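Local coordinates for DNA polymerase (Pyrobaculum calidifontis, PDB 5MDN), which probably catalyses template-directed DNA synthesis from deoxyribonucleoside triphosphates as a family B DNA polymerase, at residues Phe42-Asp47 and Val106-Ala111; Ala167-Val172 and Arg331-Asp336. One frame throughout, in Å; residues are numbered along the deposited sequence.

From the N terminus, the chain first reaches strand 41-46, and interaction 1 closes a loop of 58 residues when strand 105-109 returns beside it at the margin of an antiparallel sheet. That loop is complete before interaction 2 opens on strand 165-172, the middle strand of the exonuclease-domain sheet. A further 158 residues, including helix 232-247, pass before helix 326-356 packs against that strand and closes the second loop. The contacts therefore follow in series, neither nesting nor crossing. The centres of interactions 1 and 2 lie about 51 Å apart, on opposite sides of the chain's centre. Interaction 1 joins strand to strand, whereas interaction 2 joins strand to helix at a magnesium site.

Interaction 1. Residues Phe42-Asp47 and Val106-Ala111; sequences FYAKCD and VDVYEA
The K45 chain leaves its strand with CG opposite the backbone N (chi1 -163°) and then bends at chi3 (54°), a course that carries the ammonium group to the hydroxyl of Y109. K45 NZ donates a hydrogen bond to Y109 OH at 3.1 Å. On the way, its aliphatic part passes the edge of the phenol ring, with K45 CB 3.9 Å from Y109 CE2. F74 of strand 64-74 meets the same tyrosine ring.

The backbones pair antiparallel. Y43 and Y109 form a hydrogen-bonded pair, in which Y43 N reaches Y109 O at 3.0 Å and Y109 N reaches Y43 O at 3.0 Å. A44 and V108 form the adjacent non-hydrogen-bonded pair. K45 N also bonds to D107 O at 2.8 Å.

On the face bearing V108, the F42 ring presents an edge to the valine methyl, with CE2 4.1 Å from V108 CG1, and both side chains also touch helix 92-100. A111, just past the end of strand 105-109, sets its CB 3.8 Å from F42 CB. On the opposite face the E110 carboxylate lies at the edge of the Y43 ring, its plane turned 77° from the ring, and OE1 is 3.6 Å from Y43 CE2. R118, by a salt bridge, and A389 N anchor that carboxylate.

Strand order 2-3-1-4 and the βαββαβ course from 41 to 109 are those of a ferredoxin-like (RRM-like) fold, a recognised element of the N-terminal region in family B polymerases; here its first and last strands pair.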
loop_
_atom_site.group_PDB
_atom_site.type_symbol
_atom_site.label_atom_id
_atom_site.label_comp_id
_atom_site.label_asym_id
_atom_site.label_seq_id
_atom_site.Cartn_x
_atom_site.Cartn_y
_atom_site.Cartn_z
ATOM N N PHE A 42 7.972 -8.118 27.859
ATOM C CA PHE A 42 7.675 -9.277 27.030
ATOM C C PHE A 42 7.395 -10.463 27.944
ATOM O O PHE A 42 7.698 -10.436 29.140
ATOM C CB PHE A 42 8.818 -9.585 26.055
ATOM C CG PHE A 42 10.093 -10.023 26.723
ATOM C CD1 PHE A 42 10.987 -9.092 27.224
ATOM C CD2 PHE A 42 10.404 -11.369 26.830
ATOM C CE1 PHE A 42 12.163 -9.499 27.833
ATOM C CE2 PHE A 42 11.575 -11.780 27.436
ATOM C CZ PHE A 42 12.456 -10.845 27.938
ATOM N N TYR A 43 6.814 -11.509 27.367
ATOM C CA TYR A 43 6.433 -12.697 28.115
ATOM C C TYR A 43 7.448 -13.817 27.915
ATOM O O TYR A 43 8.126 -13.896 26.887
ATOM C CB TYR A 43 5.044 -13.194 27.705
ATOM C CG TYR A 43 3.933 -12.193 27.920
ATOM C CD1 TYR A 43 3.564 -11.795 29.198
ATOM C CD2 TYR A 43 3.239 -11.659 26.843
ATOM C CE1 TYR A 43 2.542 -10.883 29.396
ATOM C CE2 TYR A 43 2.215 -10.750 27.030
ATOM C CZ TYR A 43 1.871 -10.366 28.308
ATOM O OH TYR A 43 0.853 -9.460 28.497
ATOM N N ALA A 44 7.548 -14.680 28.923
ATOM C CA ALA A 44 8.400 -15.861 28.877
ATOM C C ALA A 44 7.593 -17.036 29.405
ATOM O O ALA A 44 7.128 -17.003 30.548
ATOM C CB ALA A 44 9.668 -15.654 29.708
ATOM N N LYS A 45 7.435 -18.074 28.585
ATOM C CA LYS A 45 6.593 -19.212 28.947
ATOM C C LYS A 45 7.403 -20.177 29.808
ATOM O O LYS A 45 8.339 -20.822 29.325
ATOM C CB LYS A 45 6.032 -19.879 27.693
ATOM C CG LYS A 45 4.843 -20.795 27.957
ATOM C CD LYS A 45 4.281 -21.395 26.672
ATOM C CE LYS A 45 5.328 -22.112 25.838
ATOM N NZ LYS A 45 4.743 -22.564 24.542
ATOM N N CYS A 46 7.026 -20.287 31.078
ATOM C CA CYS A 46 7.779 -21.039 32.073
ATOM C C CYS A 46 7.221 -22.442 32.266
ATOM O O CYS A 46 6.002 -22.643 32.292
ATOM C CB CYS A 46 7.769 -20.299 33.412
ATOM S SG CYS A 46 6.110 -19.950 34.018
ATOM N N ASP A 47 8.124 -23.410 32.400
ATOM C CA ASP A 47 7.749 -24.722 32.914
ATOM C C ASP A 47 7.750 -24.753 34.442
ATOM O O ASP A 47 6.863 -25.362 35.049
ATOM C CB ASP A 47 8.676 -25.798 32.332
ATOM C CG ASP A 47 10.142 -25.569 32.670
ATOM O OD1 ASP A 47 10.442 -24.938 33.710
ATOM O OD2 ASP A 47 11.000 -26.034 31.888
ATOM N N VAL A 106 10.824 -21.879 28.306
ATOM C CA VAL A 106 11.006 -22.617 27.069
ATOM C C VAL A 106 10.887 -21.728 25.832
ATOM O O VAL A 106 11.487 -22.050 24.799
ATOM C CB VAL A 106 10.018 -23.800 26.987
ATOM C CG1 VAL A 106 10.373 -24.856 28.020
ATOM C CG2 VAL A 106 8.590 -23.315 27.180
ATOM N N ASP A 107 10.137 -20.628 25.897
ATOM C CA ASP A 107 9.984 -19.753 24.742
ATOM C C ASP A 107 9.593 -18.359 25.213
ATOM O O ASP A 107 9.047 -18.182 26.303
ATOM C CB ASP A 107 8.941 -20.306 23.764
ATOM C CG ASP A 107 9.268 -19.985 22.320
ATOM O OD1 ASP A 107 9.932 -18.955 22.073
ATOM O OD2 ASP A 107 8.857 -20.760 21.431
ATOM N N VAL A 108 9.852 -17.374 24.354
ATOM C CA VAL A 108 9.581 -15.971 24.649
ATOM C C VAL A 108 8.634 -15.421 23.591
ATOM O O VAL A 108 8.669 -15.830 22.427
ATOM C CB VAL A 108 10.877 -15.132 24.715
ATOM C CG1 VAL A 108 11.717 -15.550 25.911
ATOM C CG2 VAL A 108 11.674 -15.277 23.426
ATOM N N TYR A 109 7.770 -14.493 24.006
ATOM C CA TYR A 109 6.690 -14.024 23.152
ATOM C C TYR A 109 6.506 -12.520 23.293
ATOM O O TYR A 109 6.720 -11.948 24.365
ATOM C CB TYR A 109 5.377 -14.744 23.479
ATOM C CG TYR A 109 5.430 -16.233 23.223
ATOM C CD1 TYR A 109 5.311 -16.740 21.936
ATOM C CD2 TYR A 109 5.613 -17.129 24.267
ATOM C CE1 TYR A 109 5.367 -18.101 21.697
ATOM C CE2 TYR A 109 5.669 -18.492 24.039
ATOM C CZ TYR A 109 5.545 -18.971 22.752
ATOM O OH TYR A 109 5.600 -20.325 22.517
ATOM N N GLU A 110 6.103 -11.891 22.185
ATOM C CA GLU A 110 5.781 -10.462 22.128
ATOM C C GLU A 110 6.961 -9.581 22.528
ATOM O O GLU A 110 6.780 -8.514 23.119
ATOM C CB GLU A 110 4.557 -10.127 22.986
ATOM C CG GLU A 110 3.310 -10.914 22.629
ATOM C CD GLU A 110 2.061 -10.339 23.265
ATOM O OE1 GLU A 110 2.135 -9.224 23.823
ATOM O OE2 GLU A 110 1.003 -11.001 23.205
ATOM N N ALA A 111 8.177 -10.011 22.210
ATOM C CA ALA A 111 9.364 -9.219 22.498
ATOM C C ALA A 111 9.705 -8.219 21.400
ATOM O O ALA A 111 10.535 -7.332 21.629
ATOM C CB ALA A 111 10.562 -10.140 22.735
#

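Interaction 2. Residues Ala167-Val172 and Arg331-Asp336; sequences AFDIEV and RYVLDD
D169 of strand 167-172 meets D336 of segment 331-336. Its carboxylate extends from the strand because CG stands opposite the backbone N, and it crosses that of D336 with the planes 61° apart. D169 OD2 comes within 3.3 Å of D336 OD2 and 3.4 Å of D336 CB. Two acceptors face each other here without a hydrogen bond. D169 and D236 are magnesium-binding residues of this protein; in this model a magnesium ion lies about 3 Å from the D169 side chain, and the side chains of D169 and D236 are about 5 Å apart. A nearby cation would probably offset the repulsion between the D169 and D336 carboxylates. D336 OD1 turns to a salt bridge with R308.

Two residues on, E171 again directs its side chain at the helix. With CG beside the backbone N (chi1 -71°), its methylene slides past V333, whose CG2 is 3.6 Å from E171 CG. V333 also touches M188 and A190 of strand 186-193, so this apolar patch seats the helix on two neighbouring strands. A bend at chi2 then turns the carboxylate so that E171 OE2 approaches the edge of the Y332 ring, near its plane, 3.6 Å from Y332 CE2, and lies 3.7 Å from D336 OD2. That same D336 oxygen sits over one face of the Y332 ring, offset toward the rim, so the tyrosine abuts carboxylate oxygens by both edge and face.

The short segments run roughly antiparallel (146°), with their axes 8.2 Å apart at closest approach. Acidic D169 and E171 on the central strand, D236, and Y332 with D336 one helical turn apart match the Exo I, Exo II and Exo III motifs, consistent with the magnesium-dependent 3'-5' exonuclease site of the RNase H-like, DEDDy-type domain in family B polymerases.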
loop_
_atom_site.group_PDB
_atom_site.type_symbol
_atom_site.label_atom_id
_atom_site.label_comp_id
_atom_site.label_asym_id
_atom_site.label_seq_id
_atom_site.Cartn_x
_atom_site.Cartn_y
_atom_site.Cartn_z
ATOM N N ALA A 167 -0.364 19.540 0.506
ATOM C CA ALA A 167 0.229 18.773 -0.579
ATOM C C ALA A 167 1.493 19.473 -1.061
ATOM O O ALA A 167 1.573 20.704 -1.078
ATOM C CB ALA A 167 -0.758 18.606 -1.736
ATOM N N PHE A 168 2.486 18.680 -1.453
ATOM C CA PHE A 168 3.730 19.247 -1.950
ATOM C C PHE A 168 4.312 18.346 -3.029
ATOM O O PHE A 168 4.165 17.121 -2.989
ATOM C CB PHE A 168 4.742 19.464 -0.816
ATOM C CG PHE A 168 5.538 18.239 -0.458
ATOM C CD1 PHE A 168 4.976 17.218 0.290
ATOM C CD2 PHE A 168 6.860 18.120 -0.856
ATOM C CE1 PHE A 168 5.716 16.095 0.625
ATOM C CE2 PHE A 168 7.604 17.001 -0.525
ATOM C CZ PHE A 168 7.031 15.988 0.216
ATOM N N ASP A 169 4.968 18.978 -3.999
ATOM C CA ASP A 169 5.629 18.292 -5.098
ATOM C C ASP A 169 6.959 18.980 -5.361
ATOM O O ASP A 169 7.101 20.186 -5.138
ATOM C CB ASP A 169 4.756 18.296 -6.363
ATOM C CG ASP A 169 5.265 17.347 -7.425
ATOM O OD1 ASP A 169 5.183 16.118 -7.220
ATOM O OD2 ASP A 169 5.748 17.833 -8.468
ATOM N N ILE A 170 7.938 18.210 -5.838
ATOM C CA ILE A 170 9.253 18.747 -6.159
ATOM C C ILE A 170 9.672 18.279 -7.546
ATOM O O ILE A 170 9.175 17.281 -8.071
ATOM C CB ILE A 170 10.331 18.344 -5.127
ATOM C CG1 ILE A 170 10.769 16.895 -5.346
ATOM C CG2 ILE A 170 9.825 18.536 -3.704
ATOM C CD1 ILE A 170 11.941 16.479 -4.485
ATOM N N GLU A 171 10.598 19.031 -8.138
ATOM C CA GLU A 171 11.314 18.598 -9.328
ATOM C C GLU A 171 12.789 18.936 -9.176
ATOM O O GLU A 171 13.142 20.029 -8.725
ATOM C CB GLU A 171 10.745 19.241 -10.599
ATOM C CG GLU A 171 9.367 18.721 -10.993
ATOM C CD GLU A 171 9.342 17.221 -11.250
ATOM O OE1 GLU A 171 10.396 16.647 -11.598
ATOM O OE2 GLU A 171 8.261 16.613 -11.095
ATOM N N VAL A 172 13.644 17.989 -9.550
ATOM C CA VAL A 172 15.079 18.057 -9.305
ATOM C C VAL A 172 15.788 18.076 -10.651
ATOM O O VAL A 172 15.397 17.347 -11.568
ATOM C CB VAL A 172 15.554 16.878 -8.431
ATOM C CG1 VAL A 172 17.064 16.827 -8.373
ATOM C CG2 VAL A 172 14.962 16.979 -7.033
ATOM N N ARG A 331 3.804 25.017 -14.699
ATOM C CA ARG A 331 2.445 24.487 -14.752
ATOM C C ARG A 331 2.433 22.967 -14.672
ATOM O O ARG A 331 1.478 22.380 -14.148
ATOM C CB ARG A 331 1.732 24.980 -16.008
ATOM C CG ARG A 331 0.265 24.615 -16.028
ATOM C CD ARG A 331 -0.590 25.849 -16.227
ATOM N NE ARG A 331 -1.949 25.646 -15.731
ATOM C CZ ARG A 331 -2.778 26.629 -15.395
ATOM N NH1 ARG A 331 -2.390 27.894 -15.501
ATOM N NH2 ARG A 331 -3.996 26.350 -14.952
ATOM N N TYR A 332 3.476 22.315 -15.186
ATOM C CA TYR A 332 3.645 20.887 -14.942
ATOM C C TYR A 332 3.715 20.606 -13.445
ATOM O O TYR A 332 3.085 19.667 -12.945
ATOM C CB TYR A 332 4.904 20.385 -15.653
ATOM C CG TYR A 332 5.271 18.945 -15.356
ATOM C CD1 TYR A 332 4.589 17.893 -15.958
ATOM C CD2 TYR A 332 6.308 18.639 -14.484
ATOM C CE1 TYR A 332 4.926 16.577 -15.689
ATOM C CE2 TYR A 332 6.651 17.330 -14.211
ATOM C CZ TYR A 332 5.957 16.302 -14.817
ATOM O OH TYR A 332 6.292 14.995 -14.549
ATOM N N VAL A 333 4.490 21.411 -12.716
ATOM C CA VAL A 333 4.605 21.238 -11.272
ATOM C C VAL A 333 3.280 21.559 -10.583
ATOM O O VAL A 333 2.884 20.877 -9.630
ATOM C CB VAL A 333 5.764 22.098 -10.735
ATOM C CG1 VAL A 333 5.709 22.197 -9.231
ATOM C CG2 VAL A 333 7.097 21.527 -11.184
ATOM N N LEU A 334 2.568 22.591 -11.055
ATOM C CA LEU A 334 1.279 22.925 -10.452
ATOM C C LEU A 334 0.242 21.839 -10.711
ATOM O O LEU A 334 -0.545 21.503 -9.819
ATOM C CB LEU A 334 0.760 24.270 -10.966
ATOM C CG LEU A 334 1.212 25.574 -10.300
ATOM C CD1 LEU A 334 1.031 25.494 -8.789
ATOM C CD2 LEU A 334 2.636 25.941 -10.654
ATOM N N ASP A 335 0.221 21.281 -11.923
ATOM C CA ASP A 335 -0.702 20.188 -12.205
ATOM C C ASP A 335 -0.377 18.952 -11.376
ATOM O O ASP A 335 -1.276 18.166 -11.057
ATOM C CB ASP A 335 -0.689 19.859 -13.697
ATOM C CG ASP A 335 -1.393 20.912 -14.531
ATOM O OD1 ASP A 335 -2.246 21.637 -13.975
ATOM O OD2 ASP A 335 -1.097 21.018 -15.741
ATOM N N ASP A 336 0.896 18.757 -11.028
ATOM C CA ASP A 336 1.260 17.679 -10.113
ATOM C C ASP A 336 0.643 17.893 -8.736
ATOM O O ASP A 336 -0.068 17.025 -8.216
ATOM C CB ASP A 336 2.782 17.568 -10.010
ATOM C CG ASP A 336 3.397 16.805 -11.167
ATOM O OD1 ASP A 336 2.675 16.018 -11.811
ATOM O OD2 ASP A 336 4.605 16.982 -11.427
#